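Local coordinates for lactate utilization protein C (Deinococcus radiodurans, PDB 2G40) that may function in L-lactate utilization as a homodimeric member of the LutC/YkgG family, at residues D62-D66 against Y67-Y71; I94-A97 against G98-A101. All coordinates share one frame; numbering follows the deposited sequence.

Overall arrangement
Both contacts are local, each made within one unbroken run of residues, and they follow each other in series without nesting or crossing. From the N-terminal side, interaction 1 (62-66 with 67-71) comes first: it ends helix 53-66 and turns the chain into strand 70-74, an outermost strand of the six-stranded parallel sheet. After helix 79-87 the chain re-enters that sheet as strand 92-94, and interaction 2 (94-97 with 98-101) folds the loop that leaves it on the way to strand 109-111. The two contacts lie on opposite sides of the chain's centre, about 24 Å apart between centres and about 16 Å between nearest atoms.

Interaction 1 (D62-D66 against Y67-Y71); sequences DRILD and YGAAY
Two partners share the carbonyl oxygen of Leu65: Gly68 N donates to Leu65 O at 2.9 Å, and a water donates to the same oxygen at 2.6 Å. The amide approaches from above the carbonyl plane, 62° out of it. The Gly68 N to Leu65 O bond and the bond from Ala69 N to Ile64 O (3.2 Å) together form a Schellman motif at the C-terminal end of helix 53-66, where Gly68 takes the positive phi of 86° that lets the chain leave the helix. One step earlier, Tyr67 N still reaches back to Arg63 O in helical fashion, and the water that holds Leu65 O also donates to Ala69 O, bridging helix and exit.

Apolar side chains close the angle between helix and strand 70-74. The CG2 branch of Ile64, anti to the backbone N, is thereby directed at Ala69 CB (3.6 Å) and at the edge of the Tyr71 ring, near its plane, where CD2 is met. Leu65 crosses Tyr71 at about a right angle, its CD2 methyl lying against Tyr71 CB. Strand 217-223 lies alongside: Ile64 packs on its Val220 and Tyr71 on its Val222. On the helix itself, Arg63 NH2 forms a salt bridge with Asp66 OD2 at 3.2 Å, the oxygen lying in the guanidinium plane and met nearly along its C-O axis.

Interaction 2 (I94-A97 against G98-A101); sequences IVPA and GIPA
A type I beta turn from Pro96 to Ile99 brings Val95 and Pro96 against Ile99 in the loop that follows strand 92-94 of the parallel sheet. Its closing bond runs from Ile99 N to Pro96 O, 3.0 Å long and nearly straight at the hydrogen (168°), although the donor stands 46° out of the carbonyl plane. Ala97 and Gly98 occupy the two central positions of the turn.

Apolar side chains pack beside this bond. Val95 CG1 meets Ile99 at its branch point, 3.6 Å from CB, and also touches the CG2 methyl; the two side chains cross at about a right angle. The trans placement of CG1 relative to the Val95 backbone N (chi1 -178°) turns this methyl toward the isoleucine. The other branch of Ile99, CG1, lies 3.8 Å from CD of the Pro96 ring, so CG2 and CG1 of Ile99 are divided between Val95 and Pro96. Val95 and Ile99 both also pack on Leu104, and Ile99 reaches Leu129 of strand 127-130, which ties the turn to the hydrophobic interior.

Two waters bridge the carbonyl oxygens of Ala97 and Ile99. One donates to both, at 2.6 Å from Ile99 O; the second donates to Ile99 O at 3.1 Å and more weakly to Ala97 O. Backbone bonds of Val95 with Leu111 and of Gly98 with Ala148 fix the loop on its surroundings, while Val95 O also accepts from Arg112 NH1. The arrangement is that of a beta turn in the loop just past the C-terminal end of strand 92-94, on the way to the neighbouring parallel strand 109-111, consistent with the Rossmann-like clan to which the LUD domain belongs.

Interaction 1 (D62-D66 against Y67-Y71)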
# COMPACT_ATOMS: atom_id res chain seq x y z
N ASP A 62 3.05 -8.44 -20.73
CA ASP A 62 1.87 -9.30 -20.81
C ASP A 62 1.04 -9.19 -19.53
O ASP A 62 -0.16 -9.15 -19.58
CB ASP A 62 2.25 -10.76 -20.98
CG ASP A 62 2.90 -11.05 -22.32
OD1 ASP A 62 2.89 -10.17 -23.19
OD2 ASP A 62 3.42 -12.18 -22.49
N ARG A 63 1.72 -9.19 -18.39
CA ARG A 63 1.00 -9.19 -17.11
C ARG A 63 0.35 -7.84 -16.86
O ARG A 63 -0.74 -7.78 -16.30
CB ARG A 63 1.93 -9.58 -15.96
CG ARG A 63 2.42 -11.03 -15.96
CD ARG A 63 1.30 -12.05 -15.77
NE ARG A 63 0.70 -12.41 -17.05
CZ ARG A 63 1.27 -13.20 -17.96
NH1 ARG A 63 2.48 -13.72 -17.74
NH2 ARG A 63 0.65 -13.45 -19.10
N ILE A 64 1.02 -6.76 -17.27
CA ILE A 64 0.47 -5.41 -17.11
C ILE A 64 -0.73 -5.24 -18.03
O ILE A 64 -1.74 -4.70 -17.64
CB ILE A 64 1.54 -4.34 -17.42
CG1 ILE A 64 2.62 -4.35 -16.34
CG2 ILE A 64 0.91 -2.96 -17.56
CD1 ILE A 64 2.21 -4.00 -14.94
N LEU A 65 -0.61 -5.71 -19.27
CA LEU A 65 -1.72 -5.64 -20.19
C LEU A 65 -2.92 -6.46 -19.68
O LEU A 65 -4.07 -6.01 -19.80
CB LEU A 65 -1.30 -6.05 -21.61
CG LEU A 65 -0.32 -5.08 -22.29
CD1 LEU A 65 0.17 -5.68 -23.60
CD2 LEU A 65 -0.93 -3.69 -22.50
N ASP A 66 -2.67 -7.63 -19.09
CA ASP A 66 -3.77 -8.47 -18.56
C ASP A 66 -4.48 -7.82 -17.38
O ASP A 66 -5.67 -8.07 -17.17
CB ASP A 66 -3.28 -9.85 -18.13
CG ASP A 66 -2.83 -10.71 -19.28
OD1 ASP A 66 -3.22 -10.44 -20.43
OD2 ASP A 66 -2.05 -11.66 -19.03
N TYR A 67 -3.74 -7.04 -16.60
CA TYR A 67 -4.23 -6.17 -15.50
C TYR A 67 -5.23 -5.13 -16.04
O TYR A 67 -5.99 -4.54 -15.27
CB TYR A 67 -3.00 -5.48 -14.87
CG TYR A 67 -3.10 -4.64 -13.61
CD1 TYR A 67 -4.19 -4.72 -12.73
CD2 TYR A 67 -2.06 -3.78 -13.26
CE1 TYR A 67 -4.23 -3.93 -11.56
CE2 TYR A 67 -2.09 -3.00 -12.10
CZ TYR A 67 -3.18 -3.08 -11.25
OH TYR A 67 -3.18 -2.29 -10.10
N GLY A 68 -5.23 -4.90 -17.36
CA GLY A 68 -6.02 -3.83 -17.97
C GLY A 68 -5.33 -2.47 -17.99
O GLY A 68 -5.95 -1.43 -18.23
N ALA A 69 -4.02 -2.47 -17.79
CA ALA A 69 -3.28 -1.22 -17.83
C ALA A 69 -2.77 -0.94 -19.23
O ALA A 69 -2.69 -1.85 -20.07
CB ALA A 69 -2.14 -1.27 -16.86
N ALA A 70 -2.42 0.31 -19.48
CA ALA A 70 -1.69 0.67 -20.68
C ALA A 70 -0.21 0.45 -20.44
O ALA A 70 0.26 0.50 -19.31
CB ALA A 70 -1.95 2.09 -21.11
N TYR A 71 0.51 0.12 -21.51
CA TYR A 71 1.93 -0.19 -21.42
C TYR A 71 2.67 0.34 -22.64
O TYR A 71 2.24 0.14 -23.77
CB TYR A 71 2.14 -1.70 -21.32
CG TYR A 71 3.58 -2.13 -21.18
CD1 TYR A 71 4.39 -2.30 -22.30
CD2 TYR A 71 4.12 -2.43 -19.95
CE1 TYR A 71 5.71 -2.70 -22.19
CE2 TYR A 71 5.46 -2.83 -19.83
CZ TYR A 71 6.23 -2.97 -20.96
OH TYR A 71 7.54 -3.39 -20.83
O HOH W 1 -4.59 -3.70 -20.92

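Interaction 2 (I94-A97 against G98-A101)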
# COMPACT_ATOMS: atom_id res chain seq x y z
N ILE A 94 -0.23 15.41 -10.86
CA ILE A 94 0.48 15.51 -9.59
C ILE A 94 1.88 14.97 -9.76
O ILE A 94 2.04 13.85 -10.22
CB ILE A 94 -0.22 14.70 -8.51
CG1 ILE A 94 -1.61 15.26 -8.24
CG2 ILE A 94 0.58 14.69 -7.20
CD1 ILE A 94 -2.58 14.20 -7.71
N VAL A 95 2.88 15.76 -9.40
CA VAL A 95 4.27 15.42 -9.66
C VAL A 95 5.03 15.44 -8.33
O VAL A 95 5.27 16.50 -7.78
CB VAL A 95 4.92 16.39 -10.68
CG1 VAL A 95 6.36 16.01 -10.98
CG2 VAL A 95 4.13 16.37 -11.98
N PRO A 96 5.36 14.25 -7.80
CA PRO A 96 6.22 14.16 -6.63
C PRO A 96 7.54 14.90 -6.82
O PRO A 96 8.08 14.96 -7.93
CB PRO A 96 6.49 12.67 -6.51
CG PRO A 96 5.30 12.02 -7.14
CD PRO A 96 4.95 12.92 -8.28
N ALA A 97 8.05 15.46 -5.73
CA ALA A 97 9.21 16.34 -5.73
C ALA A 97 10.45 15.72 -6.38
O ALA A 97 11.28 16.42 -6.98
CB ALA A 97 9.52 16.79 -4.26
N GLY A 98 10.58 14.41 -6.30
CA GLY A 98 11.76 13.71 -6.82
C GLY A 98 11.70 13.29 -8.26
O GLY A 98 12.63 12.65 -8.76
N ILE A 99 10.61 13.62 -8.95
CA ILE A 99 10.53 13.33 -10.38
C ILE A 99 11.56 14.21 -11.09
O ILE A 99 11.55 15.42 -10.89
CB ILE A 99 9.11 13.62 -10.92
CG1 ILE A 99 8.12 12.57 -10.42
CG2 ILE A 99 9.09 13.73 -12.45
CD1 ILE A 99 8.33 11.17 -10.96
N PRO A 100 12.47 13.61 -11.90
CA PRO A 100 13.42 14.48 -12.59
C PRO A 100 12.74 15.52 -13.49
O PRO A 100 11.87 15.19 -14.27
CB PRO A 100 14.27 13.51 -13.41
CG PRO A 100 14.06 12.17 -12.78
CD PRO A 100 12.70 12.18 -12.17
N ALA A 101 13.17 16.78 -13.39
CA ALA A 101 12.67 17.85 -14.27
C ALA A 101 12.56 17.47 -15.76
O ALA A 101 11.58 17.82 -16.41
CB ALA A 101 13.52 19.10 -14.12
O HOH W 2 10.18 17.28 -9.81
O HOH W 3 13.97 16.33 -9.19